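Local coordinates for uncharacterized protein (PDB 3RQB), which is of unassigned function but probably acts as an acyl-CoA thioesterase, hydrolysing the thioester bond of acyl-coenzyme A through its paired hot dog domains, at residues A124-V129 / E229-A234; Q148-R153 / M172-P177; V209-Y214 / T261-Y266. One frame throughout, in Å; residues are numbered along the deposited sequence.

Contact 1 (A124-V129 / E229-A234); sequences AVMPDV and ELLGVA
Leu231 and Val233, near the start of strand 230-240 in the hot dog sheet, are met by Met126, Pro127 and Val129 from the long loop that connects strand 121-122 to strand 150-156. The contact is wholly apolar, and the two backbones stay well apart: even the nearest pair of alpha carbons, the CA atoms of Pro127 and Val233, is separated by 8.8 Å. Side chains alone bridge the interval. Leu231 is the hub. Its CG lies anti to the backbone N (chi1 -173°), and CD2 carries on in the extended direction, which brings that one methyl up to the loop. There Leu231 CD2 lies 4.1 Å from Pro127 CG and 4.1 Å from Val129 CG1, while Met126 CG brushes it more loosely at 4.5 Å. The approaches differ: Val129 and Leu231 meet methyl to methyl, tip to tip, whereas the proline ring and Leu231 slide past one another in opposite directions. Pro127 also spans the gap to the next residue on the same face of the strand, its CG reaching Val233 CG2 end-on at 4.0 Å. The ring thus bears on both Leu231 and Val233 through a single carbon. Aromatic residues of the flanking strands extend the patch: Trp171 and Tyr169 of strand 168-174 touch Val129 and Pro127, and Trp251 of strand 243-251 lies against Met126 and Val233. At the start of the loop, Ala124 forms backbone hydrogen bonds to the second subunit and packs on Thr237 of that subunit. The arrangement is that of a connecting segment laid across one face of an antiparallel hot dog sheet, here in a chain that carries two such domains in tandem.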
loop_
_atom_site.group_PDB
_atom_site.type_symbol
_atom_site.label_atom_id
_atom_site.label_comp_id
_atom_site.label_asym_id
_atom_site.label_seq_id
_atom_site.Cartn_x
_atom_site.Cartn_y
_atom_site.Cartn_z
ATOM N N ALA B 124 12.221 12.294 4.472
ATOM C CA ALA B 124 12.272 11.596 5.750
ATOM C C ALA B 124 13.662 11.709 6.381
ATOM O O ALA B 124 14.676 11.862 5.686
ATOM C CB ALA B 124 11.881 10.131 5.573
ATOM N N VAL B 125 13.710 11.654 7.707
ATOM C CA VAL B 125 14.992 11.643 8.386
ATOM C C VAL B 125 15.345 10.241 8.808
ATOM O O VAL B 125 14.537 9.541 9.431
ATOM C CB VAL B 125 14.981 12.485 9.662
ATOM C CG1 VAL B 125 16.398 12.568 10.244
ATOM C CG2 VAL B 125 14.407 13.858 9.384
HETATM N N MSE B 126 16.559 9.829 8.485
HETATM C CA MSE B 126 17.071 8.639 9.117
HETATM C C MSE B 126 17.347 8.956 10.588
HETATM O O MSE B 126 17.997 9.962 10.908
HETATM C CB MSE B 126 18.326 8.136 8.422
HETATM C CG MSE B 126 18.752 6.764 8.904
HETATM SE SE MSE B 126 20.361 6.151 8.000
HETATM C CE MSE B 126 21.625 7.511 8.653
ATOM N N PRO B 127 16.813 8.116 11.486
ATOM C CA PRO B 127 17.076 8.237 12.921
ATOM C C PRO B 127 18.559 8.116 13.215
ATOM O O PRO B 127 19.302 7.524 12.426
ATOM C CB PRO B 127 16.318 7.046 13.526
ATOM C CG PRO B 127 15.907 6.197 12.380
ATOM C CD PRO B 127 15.790 7.101 11.204
ATOM N N ASP B 128 18.989 8.697 14.328
ATOM C CA ASP B 128 20.369 8.549 14.738
ATOM C C ASP B 128 20.490 7.278 15.556
ATOM O O ASP B 128 19.790 7.111 16.553
ATOM C CB ASP B 128 20.839 9.744 15.557
ATOM C CG ASP B 128 22.330 9.700 15.823
ATOM O OD1 ASP B 128 23.100 9.474 14.859
ATOM O OD2 ASP B 128 22.735 9.866 16.994
ATOM N N VAL B 129 21.381 6.386 15.133
ATOM C CA VAL B 129 21.502 5.065 15.750
ATOM C C VAL B 129 22.950 4.585 15.829
ATOM O O VAL B 129 23.803 5.031 15.056
ATOM C CB VAL B 129 20.710 4.007 14.954
ATOM C CG1 VAL B 129 19.288 4.479 14.714
ATOM C CG2 VAL B 129 21.402 3.712 13.626
ATOM N N GLU B 229 24.373 -4.796 6.103
ATOM C CA GLU B 229 23.173 -4.759 6.936
ATOM C C GLU B 229 22.324 -3.530 6.616
ATOM O O GLU B 229 22.821 -2.555 6.056
ATOM C CB GLU B 229 23.533 -4.778 8.428
ATOM C CG GLU B 229 24.134 -6.086 8.896
ATOM C CD GLU B 229 24.343 -6.142 10.397
ATOM O OE1 GLU B 229 23.335 -6.300 11.135
ATOM O OE2 GLU B 229 25.518 -6.037 10.826
ATOM N N LEU B 230 21.039 -3.586 6.958
ATOM C CA LEU B 230 20.138 -2.462 6.716
ATOM C C LEU B 230 19.394 -2.052 7.974
ATOM O O LEU B 230 19.273 -2.827 8.931
ATOM C CB LEU B 230 19.123 -2.816 5.640
ATOM C CG LEU B 230 19.747 -3.510 4.440
ATOM C CD1 LEU B 230 18.659 -3.979 3.497
ATOM C CD2 LEU B 230 20.718 -2.567 3.758
ATOM N N LEU B 231 18.886 -0.825 7.958
ATOM C CA LEU B 231 18.121 -0.326 9.079
ATOM C C LEU B 231 16.664 -0.182 8.714
ATOM O O LEU B 231 16.303 0.660 7.893
ATOM C CB LEU B 231 18.645 1.028 9.523
ATOM C CG LEU B 231 17.930 1.439 10.804
ATOM C CD1 LEU B 231 18.446 0.578 11.943
ATOM C CD2 LEU B 231 18.102 2.923 11.103
ATOM N N GLY B 232 15.822 -1.015 9.306
ATOM C CA GLY B 232 14.389 -0.846 9.159
ATOM C C GLY B 232 13.793 0.013 10.263
ATOM O O GLY B 232 14.294 0.046 11.388
ATOM N N VAL B 233 12.708 0.701 9.938
ATOM C CA VAL B 233 11.930 1.435 10.921
ATOM C C VAL B 233 10.463 1.122 10.697
ATOM O O VAL B 233 9.890 1.498 9.675
ATOM C CB VAL B 233 12.101 2.954 10.758
ATOM C CG1 VAL B 233 11.252 3.696 11.802
ATOM C CG2 VAL B 233 13.576 3.345 10.842
ATOM N N ALA B 234 9.837 0.476 11.666
ATOM C CA ALA B 234 8.428 0.168 11.543
ATOM C C ALA B 234 7.681 0.899 12.631
ATOM O O ALA B 234 8.073 0.868 13.799
ATOM C CB ALA B 234 8.198 -1.326 11.646
#

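Contact 2 (Q148-R153 / M172-P177); sequences QWYHVR and MRDDPP
Arg173 and His151 are joined through both backbone and side chain. As an antiparallel hydrogen-bonded pair they exchange two bonds, His151 N to Arg173 O at 2.9 Å and the more bent Arg173 N to His151 O at 3.1 Å. Beyond the end of strand 168-174 the pairing continues irregularly: Asp175 N donates to Trp149 O at 2.9 Å, an almost straight bond at the hydrogen, although the nitrogen stands well above the carbonyl plane. Within its own segment Arg173 NH1 makes a salt bridge to Asp175 OD1 (3.0 Å) and a hydrogen bond to Asp174 O (2.7 Å), both nearly in the guanidinium plane. The extended Arg173 chain, its CG between backbone N and carbonyl carbon (chi1 67°), carries the guanidinium over His151, where this double hold sets it flat, planes 15° apart and centres separated by 4.4 Å, with CB of His151 under the middle of the guanidinium and NH2 of Arg173 over the rim of the imidazole. The histidine turns its CE1 toward the face of the Arg153 guanidinium, so the two arginines meet the same ring differently, one over a face and one at an edge. On the other side of the sheet Val152 CG2 touches Met172 CB at 4.3 Å. The Tyr150 ring and the Asp174 carboxylate run side by side, planes 38° apart, with CE1 of Tyr150 3.8 Å from OD2 of Asp174. Gln148 CG lies over one face of the Trp149 indole, which stacks with Tyr33 and donates from NE1 to Glu32 O. The hairpin of strands 150-156 and 168-174 has strand 230-240 as its further neighbour, bonded through Met172 and Leu230, while helix 182-188 packs Ala187 and Leu188 on Tyr150, and Leu188 also on Met172.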
loop_
_atom_site.group_PDB
_atom_site.type_symbol
_atom_site.label_atom_id
_atom_site.label_comp_id
_atom_site.label_asym_id
_atom_site.label_seq_id
_atom_site.Cartn_x
_atom_site.Cartn_y
_atom_site.Cartn_z
ATOM N N GLN B 148 15.342 -17.775 11.591
ATOM C CA GLN B 148 16.688 -18.318 11.564
ATOM C C GLN B 148 17.401 -17.874 10.305
ATOM O O GLN B 148 18.622 -17.999 10.180
ATOM C CB GLN B 148 16.639 -19.832 11.614
ATOM C CG GLN B 148 16.263 -20.483 10.318
ATOM C CD GLN B 148 16.372 -21.983 10.426
ATOM O OE1 GLN B 148 17.140 -22.499 11.239
ATOM N NE2 GLN B 148 15.593 -22.697 9.623
ATOM N N TRP B 149 16.611 -17.349 9.381
ATOM C CA TRP B 149 17.079 -16.942 8.064
ATOM C C TRP B 149 17.452 -15.467 8.022
ATOM O O TRP B 149 17.727 -14.914 6.950
ATOM C CB TRP B 149 16.012 -17.244 7.010
ATOM C CG TRP B 149 15.643 -18.685 6.970
ATOM C CD1 TRP B 149 14.393 -19.228 7.117
ATOM C CD2 TRP B 149 16.540 -19.778 6.802
ATOM N NE1 TRP B 149 14.462 -20.599 7.033
ATOM C CE2 TRP B 149 15.768 -20.961 6.839
ATOM C CE3 TRP B 149 17.922 -19.873 6.615
ATOM C CZ2 TRP B 149 16.337 -22.225 6.695
ATOM C CZ3 TRP B 149 18.485 -21.124 6.473
ATOM C CH2 TRP B 149 17.694 -22.287 6.516
ATOM N N TYR B 150 17.405 -14.816 9.179
ATOM C CA TYR B 150 17.743 -13.402 9.245
ATOM C C TYR B 150 18.643 -13.097 10.417
ATOM O O TYR B 150 18.545 -13.725 11.478
ATOM C CB TYR B 150 16.480 -12.532 9.271
ATOM C CG TYR B 150 15.674 -12.711 8.012
ATOM C CD1 TYR B 150 15.935 -11.943 6.882
ATOM C CD2 TYR B 150 14.691 -13.687 7.934
ATOM C CE1 TYR B 150 15.217 -12.127 5.713
ATOM C CE2 TYR B 150 13.966 -13.880 6.775
ATOM C CZ TYR B 150 14.229 -13.100 5.663
ATOM O OH TYR B 150 13.501 -13.302 4.506
ATOM N N HIS B 151 19.538 -12.141 10.202
ATOM C CA HIS B 151 20.367 -11.635 11.276
ATOM C C HIS B 151 19.849 -10.262 11.676
ATOM O O HIS B 151 20.039 -9.273 10.969
ATOM C CB HIS B 151 21.832 -11.548 10.834
ATOM C CG HIS B 151 22.771 -11.160 11.934
ATOM N ND1 HIS B 151 22.953 -9.852 12.334
ATOM C CD2 HIS B 151 23.579 -11.912 12.723
ATOM C CE1 HIS B 151 23.831 -9.817 13.322
ATOM N NE2 HIS B 151 24.228 -11.053 13.574
ATOM N N VAL B 152 19.230 -10.201 12.844
ATOM C CA VAL B 152 18.658 -8.956 13.324
ATOM C C VAL B 152 19.369 -8.473 14.580
ATOM O O VAL B 152 19.481 -9.198 15.576
ATOM C CB VAL B 152 17.164 -9.118 13.647
ATOM C CG1 VAL B 152 16.569 -7.789 14.087
ATOM C CG2 VAL B 152 16.422 -9.690 12.450
ATOM N N ARG B 153 19.864 -7.245 14.527
ATOM C CA ARG B 153 20.311 -6.583 15.735
ATOM C C ARG B 153 19.205 -5.594 16.121
ATOM O O ARG B 153 18.950 -4.620 15.414
ATOM C CB ARG B 153 21.654 -5.890 15.508
ATOM C CG ARG B 153 22.444 -6.481 14.356
ATOM C CD ARG B 153 23.845 -5.912 14.285
ATOM N NE ARG B 153 24.777 -6.739 15.040
ATOM C CZ ARG B 153 25.837 -7.339 14.509
ATOM N NH1 ARG B 153 26.109 -7.190 13.221
ATOM N NH2 ARG B 153 26.634 -8.079 15.270
HETATM N N MSE B 172 19.181 -5.323 10.186
HETATM C CA MSE B 172 18.775 -6.614 9.667
HETATM C C MSE B 172 19.446 -6.901 8.329
HETATM O O MSE B 172 19.699 -5.993 7.524
HETATM C CB MSE B 172 17.259 -6.644 9.491
HETATM C CG MSE B 172 16.794 -5.688 8.412
HETATM SE SE MSE B 172 14.978 -5.057 8.623
HETATM C CE MSE B 172 14.992 -3.700 7.228
ATOM N N ARG B 173 19.718 -8.180 8.105
ATOM C CA ARG B 173 20.218 -8.668 6.836
ATOM C C ARG B 173 19.789 -10.115 6.706
ATOM O O ARG B 173 19.336 -10.724 7.674
ATOM C CB ARG B 173 21.738 -8.553 6.755
ATOM C CG ARG B 173 22.483 -9.462 7.709
ATOM C CD ARG B 173 23.953 -9.548 7.323
ATOM N NE ARG B 173 24.781 -10.152 8.366
ATOM C CZ ARG B 173 24.772 -11.449 8.673
ATOM N NH1 ARG B 173 23.958 -12.272 8.024
ATOM N NH2 ARG B 173 25.568 -11.922 9.628
ATOM N N ASP B 174 19.879 -10.652 5.498
ATOM C CA ASP B 174 19.737 -12.086 5.313
ATOM C C ASP B 174 20.798 -12.769 6.146
ATOM O O ASP B 174 21.919 -12.278 6.259
ATOM C CB ASP B 174 19.959 -12.474 3.853
ATOM C CG ASP B 174 19.002 -11.770 2.906
ATOM O OD1 ASP B 174 19.463 -10.916 2.106
ATOM O OD2 ASP B 174 17.790 -12.079 2.965
ATOM N N ASP B 175 20.439 -13.893 6.744
ATOM C CA ASP B 175 21.442 -14.792 7.278
ATOM C C ASP B 175 21.152 -16.166 6.685
ATOM O O ASP B 175 19.990 -16.537 6.520
ATOM C CB ASP B 175 21.377 -14.836 8.811
ATOM C CG ASP B 175 22.612 -15.496 9.440
ATOM O OD1 ASP B 175 23.753 -15.123 9.068
ATOM O OD2 ASP B 175 22.438 -16.389 10.307
ATOM N N PRO B 176 22.204 -16.908 6.313
ATOM C CA PRO B 176 23.564 -16.394 6.167
ATOM C C PRO B 176 23.582 -15.341 5.080
ATOM O O PRO B 176 22.667 -15.302 4.250
ATOM C CB PRO B 176 24.354 -17.622 5.702
ATOM C CG PRO B 176 23.346 -18.543 5.161
ATOM C CD PRO B 176 22.139 -18.344 6.015
ATOM N N PRO B 177 24.630 -14.511 5.070
ATOM C CA PRO B 177 24.700 -13.283 4.267
ATOM C C PRO B 177 24.361 -13.558 2.821
ATOM O O PRO B 177 24.822 -14.552 2.254
ATOM C CB PRO B 177 26.166 -12.863 4.393
ATOM C CG PRO B 177 26.899 -14.127 4.776
ATOM C CD PRO B 177 25.941 -14.886 5.632
#

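Contact 3 (V209-Y214 / T261-Y266); sequences VTFTVY and TTQLVY
Residues Thr210 to Val213 pair antiparallel with Leu264 back to Thr261, the strand axes 4.7 Å apart at 174°, with a classic beta bulge where Val209 and Thr210 both face Leu264. At the bulge Leu264 O receives Val209 N at 3.0 Å and, weakly, Thr210 N; Leu264 N in turn donates to Thr210 O. Regular pairing resumes at Thr212 and Thr262, whose bonds run from Thr212 N to Thr262 O (2.9 Å) and from Thr262 N to Thr212 O (3.0 Å). The side chains divide between two faces. On one, Phe211 and Gln263 cross obliquely, their ring and amide planes 70° apart. The phenyl group is carried out with CG anti to N (chi1 172°), and Phe211 CD1 lies 4.1 Å from Gln263 CD. Replacing Gln263 by an alanine would probably open a gap beside Phe211 and give the phenyl ring more freedom to turn. Further along the same face, Val213 CG2 meets Thr261 CG2 methyl to methyl at 3.5 Å. The opposite face carries Thr210, Thr212, Thr262 and Leu264. Here Thr262 turns OG1 toward Thr212, lying 3.6 Å from Thr212 CB, but its hydroxyl is hydrogen-bonded to Tyr214 OH of the second subunit, just as Tyr214 OH of this chain meets Thr262 OG1 of that subunit. The hydroxyl of Thr212 pairs instead with Thr66 OG1. Strand 206-215 lies between strand 257-267 and strand 61-69, to which Phe211 and Val213 are bonded through Val67 and Leu65; strand 243-251 flanks strand 257-267 on its further side, and Cys189, in the loop after helix 182-188, touches Phe211 and Thr261.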
loop_
_atom_site.group_PDB
_atom_site.type_symbol
_atom_site.label_atom_id
_atom_site.label_comp_id
_atom_site.label_asym_id
_atom_site.label_seq_id
_atom_site.Cartn_x
_atom_site.Cartn_y
_atom_site.Cartn_z
ATOM N N VAL B 209 -3.437 -9.444 6.305
ATOM C CA VAL B 209 -4.334 -9.491 5.166
ATOM C C VAL B 209 -3.662 -8.988 3.890
ATOM O O VAL B 209 -3.816 -9.578 2.814
ATOM C CB VAL B 209 -5.560 -8.629 5.441
ATOM C CG1 VAL B 209 -6.406 -8.470 4.175
ATOM C CG2 VAL B 209 -6.348 -9.232 6.587
ATOM N N THR B 210 -2.922 -7.890 4.016
ATOM C CA THR B 210 -2.318 -7.249 2.859
ATOM C C THR B 210 -1.016 -6.516 3.190
ATOM O O THR B 210 -0.832 -5.985 4.293
ATOM C CB THR B 210 -3.305 -6.280 2.190
ATOM O OG1 THR B 210 -2.698 -5.701 1.026
ATOM C CG2 THR B 210 -3.698 -5.194 3.157
ATOM N N PHE B 211 -0.119 -6.504 2.210
ATOM C CA PHE B 211 1.218 -5.988 2.386
ATOM C C PHE B 211 1.593 -5.232 1.111
ATOM O O PHE B 211 1.470 -5.776 0.013
ATOM C CB PHE B 211 2.122 -7.192 2.642
ATOM C CG PHE B 211 3.596 -6.887 2.664
ATOM C CD1 PHE B 211 4.199 -6.350 3.793
ATOM C CD2 PHE B 211 4.393 -7.200 1.569
ATOM C CE1 PHE B 211 5.568 -6.094 3.817
ATOM C CE2 PHE B 211 5.757 -6.948 1.588
ATOM C CZ PHE B 211 6.346 -6.396 2.714
ATOM N N THR B 212 2.023 -3.977 1.250
ATOM C CA THR B 212 2.472 -3.198 0.092
ATOM C C THR B 212 3.916 -2.733 0.276
ATOM O O THR B 212 4.343 -2.450 1.395
ATOM C CB THR B 212 1.567 -1.967 -0.202
ATOM O OG1 THR B 212 0.291 -2.405 -0.679
ATOM C CG2 THR B 212 2.181 -1.100 -1.272
ATOM N N VAL B 213 4.670 -2.696 -0.822
ATOM C CA VAL B 213 6.037 -2.165 -0.801
ATOM C C VAL B 213 6.413 -1.354 -2.052
ATOM O O VAL B 213 6.229 -1.789 -3.194
ATOM C CB VAL B 213 7.084 -3.276 -0.603
ATOM C CG1 VAL B 213 7.010 -4.271 -1.743
ATOM C CG2 VAL B 213 8.480 -2.678 -0.518
ATOM N N TYR B 214 6.970 -0.176 -1.823
ATOM C CA TYR B 214 7.434 0.660 -2.914
ATOM C C TYR B 214 8.955 0.639 -2.887
ATOM O O TYR B 214 9.552 0.854 -1.821
ATOM C CB TYR B 214 6.944 2.092 -2.698
ATOM C CG TYR B 214 5.440 2.256 -2.706
ATOM C CD1 TYR B 214 4.606 1.238 -3.161
ATOM C CD2 TYR B 214 4.858 3.439 -2.281
ATOM C CE1 TYR B 214 3.235 1.398 -3.189
ATOM C CE2 TYR B 214 3.487 3.609 -2.300
ATOM C CZ TYR B 214 2.679 2.590 -2.755
ATOM O OH TYR B 214 1.316 2.770 -2.776
ATOM N N THR B 261 7.091 0.512 3.197
ATOM C CA THR B 261 6.054 -0.511 3.223
ATOM C C THR B 261 4.925 -0.197 4.151
ATOM O O THR B 261 5.092 0.489 5.155
ATOM C CB THR B 261 6.577 -1.859 3.714
ATOM O OG1 THR B 261 7.055 -1.724 5.055
ATOM C CG2 THR B 261 7.688 -2.327 2.834
ATOM N N THR B 262 3.778 -0.762 3.809
ATOM C CA THR B 262 2.623 -0.766 4.680
ATOM C C THR B 262 2.076 -2.178 4.808
ATOM O O THR B 262 2.267 -3.041 3.938
ATOM C CB THR B 262 1.521 0.160 4.163
ATOM O OG1 THR B 262 0.988 -0.364 2.940
ATOM C CG2 THR B 262 2.084 1.545 3.910
ATOM N N GLN B 263 1.398 -2.401 5.918
ATOM C CA GLN B 263 0.861 -3.702 6.219
ATOM C C GLN B 263 -0.467 -3.480 6.902
ATOM O O GLN B 263 -0.569 -2.636 7.793
ATOM C CB GLN B 263 1.812 -4.413 7.177
ATOM C CG GLN B 263 1.755 -5.918 7.147
ATOM C CD GLN B 263 3.030 -6.532 7.677
ATOM O OE1 GLN B 263 2.997 -7.435 8.505
ATOM N NE2 GLN B 263 4.166 -6.038 7.203
ATOM N N LEU B 264 -1.484 -4.227 6.489
ATOM C CA LEU B 264 -2.742 -4.249 7.221
ATOM C C LEU B 264 -2.876 -5.601 7.898
ATOM O O LEU B 264 -2.790 -6.647 7.252
ATOM C CB LEU B 264 -3.933 -4.002 6.302
ATOM C CG LEU B 264 -5.242 -3.896 7.092
ATOM C CD1 LEU B 264 -5.114 -2.801 8.138
ATOM C CD2 LEU B 264 -6.471 -3.654 6.199
ATOM N N VAL B 265 -3.086 -5.588 9.204
ATOM C CA VAL B 265 -3.016 -6.824 9.942
ATOM C C VAL B 265 -4.210 -7.059 10.845
ATOM O O VAL B 265 -4.540 -6.240 11.707
ATOM C CB VAL B 265 -1.761 -6.860 10.787
ATOM C CG1 VAL B 265 -1.549 -8.258 11.326
ATOM C CG2 VAL B 265 -0.578 -6.412 9.961
ATOM N N TYR B 266 -4.845 -8.200 10.628
ATOM C CA TYR B 266 -5.866 -8.706 11.517
ATOM C C TYR B 266 -5.311 -8.939 12.913
ATOM O O TYR B 266 -4.216 -9.466 13.084
ATOM C CB TYR B 266 -6.394 -10.024 10.985
ATOM C CG TYR B 266 -7.368 -10.679 11.923
ATOM C CD1 TYR B 266 -8.689 -10.233 12.008
ATOM C CD2 TYR B 266 -6.981 -11.739 12.730
ATOM C CE1 TYR B 266 -9.603 -10.832 12.870
ATOM C CE2 TYR B 266 -7.886 -12.345 13.595
ATOM C CZ TYR B 266 -9.198 -11.888 13.661
ATOM O OH TYR B 266 -10.098 -12.488 14.520
#

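All three contacts belong to the C-terminal hot dog domain. Along the chain, contact 2 is nested within the loop closed by contact 1, contact 3 follows contact 2 in series, and the segments of contacts 1 and 3 alternate. Contacts 1 and 2, with centres about 17 Å apart, touch directly: strands 230-240 and 168-174 are neighbours, and Glu229 makes a salt bridge to Arg153. Contact 3 lies about 19 Å and 21 Å from them, centre to centre, across strand 243-251, without touching either. Contact 3 sits beside strand 61-69 of the N-terminal domain and meets the second subunit broadly, contact 1 meets it through Ala124 alone, and contact 2 includes the outermost strand, 150-156.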